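PDB 1Q5N: 3-carboxy-cis,cis-muconate cycloisomerase from Acinetobacter calcoaceticus, which is a cycloisomerase of the mainly helical fumarase/aspartase superfamily, assembled from four protein chains. Local coordinates for residues A[419-422]-A[423-426]; A[364-367]-A[368-372]; A[84-87]-A[88-92]. All blocks are in the same frame, centred on the assembly; numbering follows the deposited sequence.

From the N terminus, interaction 3 comes first: residues 84-92 make successive turns of helix 82-94, packed against helices 23-43, 62-65 and 68-78 in one end of the elongated subunit. Interaction 2 follows far along the chain, where two tight turns and a 3-10 segment make up the loop between helices 356-364 and 372-383. Interaction 1 is last, at the start of helix 422-428. The three are in series, each local, and none nests or crosses. Interactions 1 and 2 share the opposite end of the subunit, their centres about 17 Å apart, joined through helix 372-383; the centre of interaction 3 lies about 74 Å from that of interaction 2.

Interaction 1: A[419-422]-A[423-426]; sequences YFNP and SQLD
The side-chain amide of Gln424 overlaps that of Asn421, the two planes only 9° from parallel, with OE1 of Gln424 3.2 Å from CG of Asn421. OE1 sits over the flat face of the Asn421 amide, and the two amides stack without a hydrogen bond between them; the bond that holds the glutamine runs to the backbone N-H of Asn421. Gln424 OE1 accepts that N-H at 2.7 Å, close to straight and in the plane of the Gln424 side-chain carbonyl. The Gln424 chain gets there by holding CG beside its own backbone N (chi1 -72°) and running extended beyond it, back past the start of the helix. The same oxygen sits 3.2 Å from CA of Phe420. The Phe420 ring stands across the glutamine chain, with Gln424 CB at its edge, near its plane, 4.0 Å from CD2. On the inner side, Phe420 CB packs on Leu425 CG at 4.3 Å, while the ring meets His382, Ala378 and Leu379 of helix 372-383. The first turn is closed by backbone bonds from Leu425 N to Asn421 O (3.1 Å) and from Asp426 N to Pro422 O (3.0 Å). Asp426 turns its OD1 to a salt bridge with Lys407. Asn421 occupies the N-cap, yet its side chain makes no capping bond, and Pro422 follows as the first helical residue. By accepting the N-H of the N-cap residue, Gln424 at the third helical position (N3) supplies one half of a capping box at the N terminus of helix 422-428, the half from the N-cap side chain being absent.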
loop_
_atom_site.group_PDB
_atom_site.type_symbol
_atom_site.label_atom_id
_atom_site.label_comp_id
_atom_site.label_asym_id
_atom_site.label_seq_id
_atom_site.Cartn_x
_atom_site.Cartn_y
_atom_site.Cartn_z
ATOM N N TYR A 419 58.927 6.200 12.973
ATOM C CA TYR A 419 58.142 7.402 13.285
ATOM C C TYR A 419 57.285 7.385 14.530
ATOM O O TYR A 419 56.789 8.436 14.929
ATOM C CB TYR A 419 57.202 7.750 12.129
ATOM C CG TYR A 419 57.834 7.805 10.762
ATOM C CD1 TYR A 419 58.672 8.866 10.391
ATOM C CD2 TYR A 419 57.623 6.779 9.843
ATOM C CE1 TYR A 419 59.282 8.897 9.135
ATOM C CE2 TYR A 419 58.231 6.799 8.587
ATOM C CZ TYR A 419 59.060 7.856 8.242
ATOM O OH TYR A 419 59.675 7.845 7.011
ATOM N N PHE A 420 57.066 6.230 15.145
ATOM C CA PHE A 420 56.198 6.214 16.326
ATOM C C PHE A 420 56.685 5.337 17.488
ATOM O O PHE A 420 57.106 4.207 17.251
ATOM C CB PHE A 420 54.766 5.740 15.949
ATOM C CG PHE A 420 54.054 6.592 14.906
ATOM C CD1 PHE A 420 53.997 6.193 13.580
ATOM C CD2 PHE A 420 53.417 7.774 15.260
ATOM C CE1 PHE A 420 53.307 6.950 12.629
ATOM C CE2 PHE A 420 52.723 8.539 14.306
ATOM C CZ PHE A 420 52.675 8.124 12.990
ATOM N N ASN A 421 56.616 5.845 18.732
ATOM C CA ASN A 421 57.004 5.035 19.908
ATOM C C ASN A 421 55.831 4.132 20.247
ATOM O O ASN A 421 54.728 4.328 19.748
ATOM C CB ASN A 421 57.248 5.818 21.218
ATOM C CG ASN A 421 57.372 7.305 21.040
ATOM O OD1 ASN A 421 58.317 7.798 20.393
ATOM N ND2 ASN A 421 56.442 8.050 21.660
ATOM N N PRO A 422 56.051 3.148 21.130
ATOM C CA PRO A 422 54.921 2.288 21.457
ATOM C C PRO A 422 53.742 3.090 21.991
ATOM O O PRO A 422 52.597 2.804 21.662
ATOM C CB PRO A 422 55.512 1.334 22.496
ATOM C CG PRO A 422 56.904 1.138 21.987
ATOM C CD PRO A 422 57.310 2.576 21.651
ATOM N N SER A 423 54.010 4.111 22.793
ATOM C CA SER A 423 52.902 4.857 23.343
ATOM C C SER A 423 52.096 5.592 22.266
ATOM O O SER A 423 50.871 5.647 22.371
ATOM C CB SER A 423 53.378 5.813 24.445
ATOM O OG SER A 423 53.877 7.020 23.908
ATOM N N GLN A 424 52.754 6.141 21.238
ATOM C CA GLN A 424 52.030 6.827 20.154
ATOM C C GLN A 424 51.188 5.814 19.330
ATOM O O GLN A 424 50.141 6.157 18.781
ATOM C CB GLN A 424 52.994 7.544 19.212
ATOM C CG GLN A 424 53.666 8.788 19.766
ATOM C CD GLN A 424 54.859 9.220 18.901
ATOM O OE1 GLN A 424 55.713 8.400 18.542
ATOM N NE2 GLN A 424 54.918 10.500 18.563
ATOM N N LEU A 425 51.669 4.579 19.242
ATOM C CA LEU A 425 50.957 3.540 18.546
ATOM C C LEU A 425 49.706 3.162 19.340
ATOM O O LEU A 425 48.656 2.910 18.742
ATOM C CB LEU A 425 51.819 2.290 18.371
ATOM C CG LEU A 425 52.633 2.227 17.086
ATOM C CD1 LEU A 425 53.117 0.790 16.886
ATOM C CD2 LEU A 425 51.790 2.657 15.900
ATOM N N ASP A 426 49.809 3.088 20.667
ATOM C CA ASP A 426 48.635 2.748 21.450
ATOM C C ASP A 426 47.558 3.822 21.283
ATOM O O ASP A 426 46.373 3.521 21.328
ATOM C CB ASP A 426 48.959 2.570 22.947
ATOM C CG ASP A 426 49.833 1.351 23.220
ATOM O OD1 ASP A 426 49.780 0.356 22.449
ATOM O OD2 ASP A 426 50.575 1.383 24.226
#

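Interaction 2: A[364-367]-A[368-372]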
loop_
_atom_site.group_PDB
_atom_site.type_symbol
_atom_site.label_atom_id
_atom_site.label_comp_id
_atom_site.label_asym_id
_atom_site.label_seq_id
_atom_site.Cartn_x
_atom_site.Cartn_y
_atom_site.Cartn_z
ATOM N N GLU A 364 36.413 -4.959 19.893
ATOM C CA GLU A 364 37.616 -5.794 19.734
ATOM C C GLU A 364 37.426 -6.982 18.812
ATOM O O GLU A 364 38.371 -7.661 18.454
ATOM C CB GLU A 364 38.160 -6.241 21.104
ATOM C CG GLU A 364 39.096 -5.153 21.709
ATOM C CD GLU A 364 40.277 -4.834 20.754
ATOM O OE1 GLU A 364 40.951 -5.820 20.371
ATOM O OE2 GLU A 364 40.541 -3.649 20.367
ATOM N N CYS A 365 36.193 -7.188 18.384
ATOM C CA CYS A 365 35.821 -8.284 17.506
ATOM C C CYS A 365 36.730 -8.556 16.269
ATOM O O CYS A 365 37.072 -9.703 15.977
ATOM C CB CYS A 365 34.370 -8.026 17.074
ATOM S SG CYS A 365 33.602 -9.380 16.363
ATOM N N THR A 366 37.104 -7.530 15.519
ATOM C CA THR A 366 37.969 -7.763 14.348
ATOM C C THR A 366 39.477 -7.646 14.664
ATOM O O THR A 366 40.302 -7.548 13.764
ATOM C CB THR A 366 37.645 -6.772 13.173
ATOM O OG1 THR A 366 37.855 -5.414 13.607
ATOM C CG2 THR A 366 36.211 -6.974 12.692
ATOM N N HIS A 367 39.810 -7.617 15.946
ATOM C CA HIS A 367 41.203 -7.536 16.374
ATOM C C HIS A 367 41.989 -6.425 15.689
ATOM O O HIS A 367 43.028 -6.679 15.102
ATOM C CB HIS A 367 41.890 -8.888 16.129
ATOM C CG HIS A 367 41.026 -10.058 16.503
ATOM N ND1 HIS A 367 40.637 -10.314 17.811
ATOM C CD2 HIS A 367 40.403 -10.990 15.736
ATOM C CE1 HIS A 367 39.813 -11.350 17.828
ATOM N NE2 HIS A 367 39.655 -11.780 16.581
ATOM N N GLY A 368 41.457 -5.208 15.754
ATOM C CA GLY A 368 42.124 -4.063 15.212
ATOM C C GLY A 368 41.971 -3.814 13.737
ATOM O O GLY A 368 42.389 -2.743 13.264
ATOM N N LEU A 369 41.398 -4.756 12.988
ATOM C CA LEU A 369 41.242 -4.519 11.554
ATOM C C LEU A 369 40.406 -3.260 11.230
ATOM O O LEU A 369 40.706 -2.572 10.256
ATOM C CB LEU A 369 40.654 -5.760 10.858
ATOM C CG LEU A 369 41.637 -6.956 10.818
ATOM C CD1 LEU A 369 40.937 -8.232 10.357
ATOM C CD2 LEU A 369 42.782 -6.628 9.884
ATOM N N ILE A 370 39.381 -2.950 12.035
ATOM C CA ILE A 370 38.587 -1.753 11.776
ATOM C C ILE A 370 39.384 -0.439 11.963
ATOM O O ILE A 370 38.928 0.616 11.517
ATOM C CB ILE A 370 37.248 -1.712 12.654
ATOM C CG1 ILE A 370 37.516 -1.969 14.145
ATOM C CG2 ILE A 370 36.258 -2.769 12.166
ATOM C CD1 ILE A 370 37.799 -0.734 14.980
ATOM N N MET A 371 40.567 -0.504 12.596
ATOM C CA MET A 371 41.393 0.692 12.785
ATOM C C MET A 371 42.406 0.871 11.670
ATOM O O MET A 371 43.230 1.783 11.697
ATOM C CB MET A 371 42.128 0.644 14.141
ATOM C CG MET A 371 41.186 0.596 15.355
ATOM S SD MET A 371 40.134 2.101 15.359
ATOM C CE MET A 371 41.331 3.352 15.608
ATOM N N ALA A 372 42.331 0.018 10.664
ATOM C CA ALA A 372 43.292 0.072 9.570
ATOM C C ALA A 372 43.385 1.422 8.891
ATOM O O ALA A 372 44.484 1.909 8.580
ATOM C CB ALA A 372 42.967 -0.991 8.532
#
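Thr366 has chi1 at 61°, which sets OG1 between its backbone N and carbonyl carbon and aims the hydroxyl oxygen at Ile370, whose CG2 lies beside its own backbone N and comes within 3.4 Å of that oxygen. The Thr366 OG1 atom accepts the N-H of Ile370 in a long, somewhat bent bond of 3.3 Å, and the two side chains stand at about a right angle. The carbonyl of Thr366 is used as well: Leu369 N donates to Thr366 O at 3.1 Å with a nearly straight N-H, although the donor lies well above the carbonyl plane. Thr366 thus holds two successive backbone N-H groups, one by its main chain and one by its side chain. The leucine side chain folds over the same carbonyl, with CG of Leu369 3.3 Å from Thr366 O, and its CB meets CB of Thr366 at 3.9 Å.

The backbone here is a type I' beta turn from Thr366 to Leu369, with His367 and Gly368 in the left-handed region; a phi of 83° at Gly368 is one that favours glycine. A type I turn from Glu364 to His367 precedes it, closed by His367 N to Glu364 O at 2.9 Å, and a 3-10 segment follows, begun by Met371 N bonding to Gly368 O at 3.0 Å. These turns make up the connection from helix 356-364 to helix 372-383. Over one face of the His367 imidazole, toward the rim, sits the carbonyl oxygen of Cys365, while the His367 backbone is hydrogen-bonded to Leu406. Leu369 leans on Cys396 of helix 385-402, and Cys365 and Thr366 pack against Thr264 of a second subunit.

Interaction 3: A[84-87]-A[88-92]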
loop_
_atom_site.group_PDB
_atom_site.type_symbol
_atom_site.label_atom_id
_atom_site.label_comp_id
_atom_site.label_asym_id
_atom_site.label_seq_id
_atom_site.Cartn_x
_atom_site.Cartn_y
_atom_site.Cartn_z
ATOM N N PRO A 84 -28.949 9.398 11.954
ATOM C CA PRO A 84 -29.710 8.877 13.090
ATOM C C PRO A 84 -29.341 9.655 14.355
ATOM O O PRO A 84 -30.104 9.719 15.298
ATOM C CB PRO A 84 -29.250 7.429 13.181
ATOM C CG PRO A 84 -28.647 7.142 11.828
ATOM C CD PRO A 84 -27.983 8.397 11.471
ATOM N N PHE A 85 -28.153 10.230 14.381
ATOM C CA PHE A 85 -27.756 10.977 15.541
ATOM C C PHE A 85 -28.619 12.252 15.640
ATOM O O PHE A 85 -29.073 12.605 16.723
ATOM C CB PHE A 85 -26.276 11.324 15.439
ATOM C CG PHE A 85 -25.888 12.536 16.217
ATOM C CD1 PHE A 85 -25.618 12.455 17.578
ATOM C CD2 PHE A 85 -25.772 13.770 15.590
ATOM C CE1 PHE A 85 -25.243 13.605 18.295
ATOM C CE2 PHE A 85 -25.399 14.920 16.299
ATOM C CZ PHE A 85 -25.129 14.837 17.639
ATOM N N VAL A 86 -28.825 12.936 14.514
ATOM C CA VAL A 86 -29.637 14.137 14.472
ATOM C C VAL A 86 -31.051 13.802 14.939
ATOM O O VAL A 86 -31.579 14.532 15.747
ATOM C CB VAL A 86 -29.651 14.789 13.033
ATOM C CG1 VAL A 86 -30.806 15.778 12.871
ATOM C CG2 VAL A 86 -28.391 15.571 12.825
ATOM N N LYS A 87 -31.651 12.704 14.464
ATOM C CA LYS A 87 -33.002 12.340 14.912
ATOM C C LYS A 87 -33.027 12.292 16.431
ATOM O O LYS A 87 -33.842 12.950 17.075
ATOM C CB LYS A 87 -33.433 10.953 14.422
ATOM C CG LYS A 87 -33.344 10.758 12.955
ATOM C CD LYS A 87 -34.360 11.585 12.202
ATOM C CE LYS A 87 -35.502 10.692 11.688
ATOM N NZ LYS A 87 -34.993 9.616 10.740
ATOM N N GLN A 88 -32.130 11.496 17.001
ATOM C CA GLN A 88 -32.082 11.353 18.430
ATOM C C GLN A 88 -31.865 12.641 19.208
ATOM O O GLN A 88 -32.503 12.853 20.230
ATOM C CB GLN A 88 -31.013 10.336 18.843
ATOM C CG GLN A 88 -31.470 8.918 18.596
ATOM C CD GLN A 88 -30.680 7.912 19.411
ATOM O OE1 GLN A 88 -30.442 8.117 20.614
ATOM N NE2 GLN A 88 -30.275 6.816 18.770
ATOM N N LEU A 89 -30.959 13.489 18.745
ATOM C CA LEU A 89 -30.692 14.712 19.466
ATOM C C LEU A 89 -31.900 15.609 19.397
ATOM O O LEU A 89 -32.175 16.353 20.344
ATOM C CB LEU A 89 -29.510 15.461 18.877
ATOM C CG LEU A 89 -29.170 16.742 19.641
ATOM C CD1 LEU A 89 -28.622 16.364 20.992
ATOM C CD2 LEU A 89 -28.154 17.589 18.872
ATOM N N THR A 90 -32.601 15.565 18.268
ATOM C CA THR A 90 -33.777 16.409 18.106
ATOM C C THR A 90 -34.841 15.917 19.104
ATOM O O THR A 90 -35.378 16.692 19.879
ATOM C CB THR A 90 -34.310 16.391 16.626
ATOM O OG1 THR A 90 -33.312 16.953 15.762
ATOM C CG2 THR A 90 -35.570 17.271 16.478
ATOM N N ALA A 91 -35.099 14.617 19.113
ATOM C CA ALA A 91 -36.077 14.092 20.027
ATOM C C ALA A 91 -35.665 14.490 21.455
ATOM O O ALA A 91 -36.508 14.844 22.269
ATOM C CB ALA A 91 -36.168 12.583 19.881
ATOM N N ILE A 92 -34.376 14.467 21.769
ATOM C CA ILE A 92 -33.949 14.833 23.119
ATOM C C ILE A 92 -34.255 16.305 23.462
ATOM O O ILE A 92 -34.665 16.611 24.573
ATOM C CB ILE A 92 -32.435 14.541 23.322
ATOM C CG1 ILE A 92 -32.215 13.038 23.431
ATOM C CG2 ILE A 92 -31.912 15.246 24.570
ATOM C CD1 ILE A 92 -30.740 12.657 23.496
#
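Thr90 reaches back one helical turn to Val86, whose carbonyl oxygen it grips twice. Thr90 N donates to Val86 O at 2.9 Å, and the hydroxyl OG1 of Thr90 donates to the same oxygen at 3.0 Å, from above the carbonyl plane. With OG1 beside the backbone N of Thr90 (chi1 -64°), the hydroxyl is turned back toward the preceding turn, where that carbonyl lies. The Val86 side chain lies next to it, pointing the same way, with CG1 4.0 Å from Thr90 OG1.

The other carbonyls are each met by the N-H four residues on: Pro84 O by Gln88 N at 3.2 Å, with the donor tilted from the carbonyl plane, Phe85 O by Leu89 N at 2.9 Å, and Lys87 O by Ala91 N, also at 2.9 Å. The amide of Gln88 finds its partners beyond the helix, OE1 taking the N-H of Asp67. On the buried side, Phe85 CZ touches Leu89 CD2 at 4.3 Å, and the ring packs on Val27, Met30 and Val31 of helix 23-43. This is regular alpha-helical i to i+4 bonding with a threonine hydroxyl bound back to the helix, in a short helix of the mainly helical N-terminal part of the fold, with Phe85 and Leu89 buried and Lys87 and Ala91 exposed.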